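Profilin (Schizosaccharomyces pombe, PDB 3D9Y) binds monomeric actin, holding back or promoting its polymerization according to concentration, also binds PIP2, and is essential for cytokinesis in fission yeast. Local coordinates at residues 2-5 with 6-10; 105-108 with 109-112. All blocks are in the same frame, centred on the assembly; numbering follows the deposited sequence.

Contact 1: 2-5 with 6-10; sequences SWQA and YVDTS
Gln4 sends CG away from its own N (chi1 -170°) and bends at chi2, which carries its amide to the carboxylate of Asp8, one turn on. Asp8 CG stands beside its own N and so turns the carboxylate back. Gln4 NE2 gives a hydrogen bond of 3.0 Å to Asp8 OD1, met from above the carboxylate plane, 45° out of it. A weak bond of 3.2 Å runs from Gln4 NE2 to Asp8 OD2. The backbone adds Asp8 N to Gln4 O at 2.9 Å. This is the N-terminal helix of the profilin fold, packed against the central antiparallel sheet. At the wider pi-type turn of 6-10, Ala5 O accepts from Thr9 N at 2.9 Å and weakly from Ser10 N. Gln4 NE2 also reaches Ala33 O, so an alanine at Gln4 would probably leave that carbonyl and the Asp8 carboxylate without their amide partner. Elsewhere on the helix, Trp3 CE3 lies 4.2 Å from Tyr6 CD2, the ring planes inclined at 35°. Trp3 also meets Trp31 and a glycerol. Tyr6 packs on Leu118, Tyr121 and Leu122 of helix 108-125, an aromatic setting consistent with the poly-L-proline site of profilins.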
# COMPACT_ATOMS: atom_id res chain seq x y z
N SER A 2 -4.57 3.79 -17.54
CA SER A 2 -3.52 4.59 -16.84
C SER A 2 -3.40 4.16 -15.38
O SER A 2 -4.36 3.63 -14.81
CB SER A 2 -3.87 6.08 -16.90
OG SER A 2 -4.97 6.37 -16.06
N TRP A 3 -2.24 4.39 -14.78
CA TRP A 3 -2.06 4.02 -13.38
C TRP A 3 -2.96 4.83 -12.45
O TRP A 3 -3.43 4.29 -11.45
CB TRP A 3 -0.59 4.14 -12.96
CG TRP A 3 0.25 3.11 -13.63
CD1 TRP A 3 1.11 3.30 -14.67
CD2 TRP A 3 0.27 1.70 -13.35
NE1 TRP A 3 1.68 2.11 -15.04
CE2 TRP A 3 1.19 1.11 -14.24
CE3 TRP A 3 -0.39 0.89 -12.42
CZ2 TRP A 3 1.46 -0.26 -14.24
CZ3 TRP A 3 -0.11 -0.47 -12.41
CH2 TRP A 3 0.81 -1.03 -13.31
N GLN A 4 -3.20 6.10 -12.77
CA GLN A 4 -4.10 6.93 -11.95
C GLN A 4 -5.51 6.33 -11.89
O GLN A 4 -6.18 6.45 -10.87
CB GLN A 4 -4.15 8.38 -12.45
CG GLN A 4 -4.88 9.34 -11.50
CD GLN A 4 -4.23 9.40 -10.12
OE1 GLN A 4 -3.02 9.40 -10.00
NE2 GLN A 4 -5.05 9.47 -9.07
N ALA A 5 -5.94 5.70 -12.97
CA ALA A 5 -7.27 5.08 -13.02
C ALA A 5 -7.37 3.91 -12.06
O ALA A 5 -8.44 3.63 -11.53
CB ALA A 5 -7.58 4.63 -14.41
N TYR A 6 -6.27 3.20 -11.87
CA TYR A 6 -6.22 2.14 -10.87
C TYR A 6 -6.46 2.72 -9.47
O TYR A 6 -7.18 2.14 -8.66
CB TYR A 6 -4.90 1.37 -10.95
CG TYR A 6 -4.90 0.29 -12.01
CD1 TYR A 6 -5.32 -1.00 -11.71
CD2 TYR A 6 -4.47 0.54 -13.31
CE1 TYR A 6 -5.33 -2.00 -12.67
CE2 TYR A 6 -4.47 -0.45 -14.28
CZ TYR A 6 -4.91 -1.72 -13.95
OH TYR A 6 -4.91 -2.71 -14.90
N VAL A 7 -5.87 3.87 -9.18
CA VAL A 7 -6.06 4.51 -7.88
C VAL A 7 -7.50 5.01 -7.72
O VAL A 7 -8.19 4.67 -6.75
CB VAL A 7 -5.05 5.67 -7.68
CG1 VAL A 7 -5.47 6.56 -6.52
CG2 VAL A 7 -3.66 5.11 -7.46
N ASP A 8 -7.96 5.80 -8.69
CA ASP A 8 -9.23 6.51 -8.58
C ASP A 8 -10.43 5.57 -8.74
O ASP A 8 -11.34 5.57 -7.91
CB ASP A 8 -9.30 7.63 -9.61
CG ASP A 8 -8.34 8.78 -9.31
OD1 ASP A 8 -7.86 8.93 -8.15
OD2 ASP A 8 -8.07 9.57 -10.24
N THR A 9 -10.42 4.77 -9.80
CA THR A 9 -11.56 3.93 -10.13
C THR A 9 -11.53 2.62 -9.34
O THR A 9 -12.50 2.26 -8.68
CB THR A 9 -11.61 3.63 -11.65
OG1 THR A 9 -11.81 4.86 -12.37
CG2 THR A 9 -12.75 2.67 -11.99
N SER A 10 -10.39 1.94 -9.38
CA SER A 10 -10.32 0.60 -8.79
C SER A 10 -10.19 0.58 -7.27
O SER A 10 -10.69 -0.33 -6.63
CB SER A 10 -9.18 -0.18 -9.43
OG SER A 10 -9.39 -0.30 -10.83

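Contact 2: 105-108 with 109-112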
# COMPACT_ATOMS: atom_id res chain seq x y z
N THR A 105 -14.54 3.06 9.22
CA THR A 105 -15.79 2.41 8.88
C THR A 105 -15.64 1.15 8.01
O THR A 105 -16.61 0.43 7.79
CB THR A 105 -16.76 3.42 8.22
OG1 THR A 105 -18.02 2.78 7.95
CG2 THR A 105 -16.17 4.00 6.95
N THR A 106 -14.43 0.88 7.52
CA THR A 106 -14.25 -0.33 6.72
C THR A 106 -13.45 -1.36 7.52
O THR A 106 -12.52 -1.00 8.25
CB THR A 106 -13.69 -0.05 5.28
OG1 THR A 106 -12.39 -0.62 5.12
CG2 THR A 106 -13.67 1.43 4.96
N LEU A 107 -13.85 -2.62 7.41
CA LEU A 107 -13.16 -3.71 8.09
C LEU A 107 -11.78 -3.85 7.46
O LEU A 107 -11.65 -3.74 6.24
CB LEU A 107 -13.94 -5.02 7.91
CG LEU A 107 -15.33 -5.07 8.57
CD1 LEU A 107 -16.26 -6.07 7.88
CD2 LEU A 107 -15.19 -5.39 10.05
N PRO A 108 -10.73 -4.08 8.28
CA PRO A 108 -9.37 -4.26 7.76
C PRO A 108 -9.31 -5.38 6.73
O PRO A 108 -8.56 -5.29 5.74
CB PRO A 108 -8.55 -4.60 9.01
CG PRO A 108 -9.34 -4.07 10.14
CD PRO A 108 -10.77 -4.20 9.75
N GLY A 109 -10.10 -6.43 6.97
CA GLY A 109 -10.24 -7.53 6.04
C GLY A 109 -10.74 -7.07 4.69
O GLY A 109 -10.32 -7.62 3.67
N GLU A 110 -11.65 -6.09 4.67
CA GLU A 110 -12.18 -5.54 3.42
C GLU A 110 -11.12 -4.84 2.58
O GLU A 110 -10.99 -5.12 1.41
CB GLU A 110 -13.31 -4.54 3.67
CG GLU A 110 -14.64 -5.16 3.96
CD GLU A 110 -15.70 -4.11 4.22
OE1 GLU A 110 -15.50 -3.31 5.17
OE2 GLU A 110 -16.70 -4.08 3.47
N ALA A 111 -10.38 -3.92 3.20
CA ALA A 111 -9.33 -3.19 2.47
C ALA A 111 -8.24 -4.15 2.00
O ALA A 111 -7.77 -4.03 0.87
CB ALA A 111 -8.74 -2.09 3.34
N ALA A 112 -7.87 -5.10 2.85
CA ALA A 112 -6.90 -6.11 2.44
C ALA A 112 -7.39 -6.93 1.24
O ALA A 112 -6.65 -7.14 0.28
CB ALA A 112 -6.57 -7.03 3.59
O HOH W 1 -17.58 -1.67 5.73
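Glu110 folds its carboxylate back over the start of its own helix and takes the backbone N-H of Leu107. The hydrogen bond from Leu107 N to Glu110 OE1 is 2.9 Å long, with an angle of 153° at the hydrogen. OE1 receives it on its anti lone pair, the one away from the other oxygen. A water donates to the same Glu110 OE1 at 2.7 Å and also to Thr105 O, so it ties the carboxylate to the loop before the helix. The second oxygen, OE2, forms a salt bridge with Lys16. The carboxylate is thus held at both oxygens.

Leu107 is the N-cap residue. Its N-H is bound by the side chain three positions on, the reciprocal half of a capping box. The other half is missing, since a leucine side chain cannot accept from Glu110 N. With chi1 at -80° and a straight chain beyond CG, Glu110 reaches back to the N-cap. The negative carboxylate at the helix N-terminus would probably interact well with the helix dipole. Leu107 O starts the helix with weak bonds to Glu110 N and Ala111 N. The following bond, Ala112 N to Pro108 O at 3.0 Å, is firmer.

The apolar part of the cap is small: Leu107 CB lies 4.0 Å from Glu110 CG. Leu107 CB and CD1 also lie against the carboxylate. From another direction Thr106 CB comes within 3.7 Å of Glu110 OE1. Pro108 takes the first turn, where it has no N-H to offer.

This cap joins the loop after strand 96-102 to the C-terminal helix 108-125. Pro108 and Ala111 rest on Tyr102 of that strand, and Ala111 and Ala112 touch Ile89 of strand 86-92.

Contacts 1 and 2 lie on the two terminal helices of the chain, with centres about 19 Å apart and nearest atoms about 9 Å apart. They do not touch. Tyr6 and Ser10 of contact 1 nevertheless pack on helix 108-125, the helix that contact 2 starts. Contact 1 is mainly at the surface, with Val7 buried against the sheet. Contact 2 is partly buried, through Thr106 and Ala111. Both use an acidic side chain. In contact 1 it accepts from a side-chain amide along a helix. In contact 2 it caps a backbone N-H, and its other oxygen pairs with Lys16, outside both segments. Aromatic rings meet in contact 1 alone.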